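Side-chain contact in thymidylate synthase ThyX (Streptomyces cacaoi subsp. asoensis, PDB 4P5A), which methylates UMP or dUMP at the pyrimidine base, probably by flavin-dependent reductive transfer from methylenetetrahydrofolate with NADPH as reductant: residues Ala148-Glu151 and Tyr152-Leu156. Numbering follows the deposited sequence.
Sequences AFEE and YQRLL
Arg-154 reaches back along its own helix to Glu-150 and Glu-151, an intrahelical salt-bridge network (i to i+4 and i to i+3) near the C-terminal end of helix 131-157, where the helix lies against a second subunit of the ThyX tetramer. Successive i to i+4 backbone bonds, such as Gln-153 N to Phe-149 O (2.9 Å), keep the turns regular. The grip on Glu-151 is side-on and bidentate: Arg-154 NE meets OE1 of Glu-151 at 3.1 Å, on its syn side, while NH2 approaches OE2 from above the carboxylate plane. Glu-151 CG lies beside the backbone N, heading back toward the helix N-terminus, and a bend at chi2 (-57°) swings the carboxylate to the guanidinium. Its OE1 also accepts a hydrogen bond from Ser-140 of the second subunit, so this buried acid is met from both subunits. The exposed Arg-154 is long enough to reach back a turn, presenting NE and NH2 together.

Another side of the helix carries Phe-149, Tyr-152 and Gln-153. The two aromatic rings meet obliquely, Phe-149 CE2 lying 3.6 Å from Tyr-152 CD1, and Phe-149 also packs on Ile-6 and Ala-104. Tyr-152 combines an apolar ring with a hydroxyl hydrogen-bonded to Val-102 N; its side chain comes within about 4 Å of that of Arg-166, a residue of the nucleotide pocket. Gln-153 runs alongside Phe-149, amide and ring planes 30° apart; its NE2, hydrogen-bonded to Glu-101 OE1, lies 3.2 Å from Phe-149 CZ. On the charged face, Glu-150 extends outward, and its OE2 makes a weak, bent bond (126°) to NH2 of Arg-154 at 2.9 Å.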
ATOM      1  N   ALA B 148      36.623 -10.900   5.887  1.00 14.17           N
ATOM      2  CA  ALA B 148      35.762  -9.889   5.230  1.00 14.37           C
ATOM      3  C   ALA B 148      36.135  -8.484   5.661  1.00 14.66           C
ATOM      4  O   ALA B 148      36.273  -7.559   4.820  1.00 14.91           O
ATOM      5  CB  ALA B 148      34.264 -10.214   5.564  1.00 14.16           C
ATOM      6  N   PHE B 149      36.270  -8.286   6.961  1.00 14.84           N
ATOM      7  CA  PHE B 149      36.469  -6.940   7.423  1.00 16.04           C
ATOM      8  C   PHE B 149      37.874  -6.479   7.042  1.00 16.41           C
ATOM      9  O   PHE B 149      38.085  -5.272   6.740  1.00 16.26           O
ATOM     10  CB  PHE B 149      36.162  -6.814   8.886  1.00 17.42           C
ATOM     11  CG  PHE B 149      36.045  -5.408   9.301  1.00 22.83           C
ATOM     12  CD1 PHE B 149      37.070  -4.788   9.936  1.00 28.79           C
ATOM     13  CD2 PHE B 149      34.914  -4.646   8.897  1.00 24.34           C
ATOM     14  CE1 PHE B 149      36.974  -3.409  10.266  1.00 34.25           C
ATOM     15  CE2 PHE B 149      34.779  -3.287   9.253  1.00 26.11           C
ATOM     16  CZ  PHE B 149      35.841  -2.663   9.904  1.00 32.25           C
ATOM     17  N   GLU B 150      38.839  -7.399   7.065  1.00 16.78           N
ATOM     18  CA  GLU B 150      40.218  -6.978   6.718  1.00 17.70           C
ATOM     19  C   GLU B 150      40.260  -6.526   5.235  1.00 18.67           C
ATOM     20  O   GLU B 150      40.925  -5.502   4.875  1.00 18.14           O
ATOM     21  CB  GLU B 150      41.168  -8.157   7.017  1.00 19.82           C
ATOM     22  CG  GLU B 150      42.522  -8.064   6.325  1.00 30.63           C
ATOM     23  CD  GLU B 150      43.273  -9.402   6.445  1.00 41.16           C
ATOM     24  OE1 GLU B 150      42.975 -10.170   7.404  1.00 42.82           O
ATOM     25  OE2 GLU B 150      44.108  -9.690   5.551  1.00 42.52           O
ATOM     26  N   GLU B 151      39.513  -7.245   4.383  1.00 16.97           N
ATOM     27  CA  GLU B 151      39.445  -6.884   2.980  1.00 17.89           C
ATOM     28  C   GLU B 151      38.627  -5.609   2.744  1.00 17.35           C
ATOM     29  O   GLU B 151      38.974  -4.827   1.863  1.00 18.21           O
ATOM     30  CB  GLU B 151      38.913  -8.024   2.075  1.00 18.38           C
ATOM     31  CG  GLU B 151      39.772  -9.328   2.051  1.00 19.20           C
ATOM     32  CD  GLU B 151      41.246  -9.057   1.611  1.00 24.29           C
ATOM     33  OE1 GLU B 151      41.532  -8.085   0.866  1.00 24.46           O
ATOM     34  OE2 GLU B 151      42.108  -9.803   2.149  1.00 29.15           O
ATOM     35  N   TYR B 152      37.545  -5.418   3.513  1.00 15.80           N
ATOM     36  CA  TYR B 152      36.772  -4.176   3.414  1.00 15.25           C
ATOM     37  C   TYR B 152      37.700  -3.010   3.738  1.00 17.24           C
ATOM     38  O   TYR B 152      37.760  -2.028   2.992  1.00 18.69           O
ATOM     39  CB  TYR B 152      35.632  -4.233   4.429  1.00 15.70           C
ATOM     40  CG  TYR B 152      34.816  -3.003   4.564  1.00 13.27           C
ATOM     41  CD1 TYR B 152      34.720  -2.301   5.781  1.00 18.63           C
ATOM     42  CD2 TYR B 152      34.046  -2.555   3.464  1.00 14.62           C
ATOM     43  CE1 TYR B 152      33.906  -1.155   5.919  1.00 14.76           C
ATOM     44  CE2 TYR B 152      33.209  -1.388   3.599  1.00 14.78           C
ATOM     45  CZ  TYR B 152      33.149  -0.728   4.830  1.00 15.63           C
ATOM     46  OH  TYR B 152      32.388   0.401   4.973  1.00 17.23           O
ATOM     47  N   GLN B 153      38.433  -3.129   4.842  1.00 17.29           N
ATOM     48  CA  GLN B 153      39.317  -1.988   5.204  1.00 19.60           C
ATOM     49  C   GLN B 153      40.435  -1.790   4.188  1.00 20.12           C
ATOM     50  O   GLN B 153      40.834  -0.656   3.931  1.00 20.75           O
ATOM     51  CB  GLN B 153      39.929  -2.269   6.581  1.00 18.82           C
ATOM     52  CG  GLN B 153      38.978  -2.087   7.736  1.00 24.65           C
ATOM     53  CD  GLN B 153      38.403  -0.685   7.801  1.00 31.71           C
ATOM     54  OE1 GLN B 153      39.139   0.260   7.815  1.00 33.37           O
ATOM     55  NE2 GLN B 153      37.046  -0.561   7.846  1.00 36.52           N
ATOM     56  N   ARG B 154      40.966  -2.888   3.655  1.00 20.68           N
ATOM     57  CA  ARG B 154      42.022  -2.764   2.620  1.00 21.37           C
ATOM     58  C   ARG B 154      41.518  -2.030   1.393  1.00 22.07           C
ATOM     59  O   ARG B 154      42.214  -1.141   0.820  1.00 23.07           O
ATOM     60  CB  ARG B 154      42.493  -4.142   2.128  1.00 23.13           C
ATOM     61  CG  ARG B 154      43.889  -4.066   1.435  1.00 24.88           C
ATOM     62  CD  ARG B 154      44.321  -5.360   0.747  1.00 23.73           C
ATOM     63  NE  ARG B 154      44.127  -6.574   1.535  1.00 29.55           N
ATOM     64  CZ  ARG B 154      44.817  -6.969   2.618  1.00 31.43           C
ATOM     65  NH1 ARG B 154      45.852  -6.287   3.163  1.00 28.31           N
ATOM     66  NH2 ARG B 154      44.456  -8.097   3.179  1.00 31.47           N
ATOM     67  N   LEU B 155      40.300  -2.371   0.961  1.00 19.66           N
ATOM     68  CA  LEU B 155      39.675  -1.656  -0.152  1.00 19.58           C
ATOM     69  C   LEU B 155      39.479  -0.194   0.162  1.00 18.73           C
ATOM     70  O   LEU B 155      39.846   0.641  -0.686  1.00 19.82           O
ATOM     71  CB  LEU B 155      38.354  -2.289  -0.595  1.00 18.16           C
ATOM     72  CG  LEU B 155      38.584  -3.664  -1.240  1.00 20.03           C
ATOM     73  CD1 LEU B 155      37.176  -4.436  -1.251  1.00 20.41           C
ATOM     74  CD2 LEU B 155      39.312  -3.589  -2.662  1.00 19.82           C
ATOM     75  N   LEU B 156      38.873   0.106   1.309  1.00 17.54           N
ATOM     76  CA  LEU B 156      38.691   1.529   1.738  1.00 18.52           C
ATOM     77  C   LEU B 156      40.041   2.286   1.768  1.00 22.83           C
ATOM     78  O   LEU B 156      40.152   3.388   1.212  1.00 22.96           O
ATOM     79  CB  LEU B 156      38.023   1.696   3.065  1.00 17.95           C
ATOM     80  CG  LEU B 156      36.593   1.127   3.256  1.00 15.46           C
ATOM     81  CD1 LEU B 156      36.113   1.307   4.662  1.00 19.85           C
ATOM     82  CD2 LEU B 156      35.635   1.935   2.237  1.00 19.74           C
TER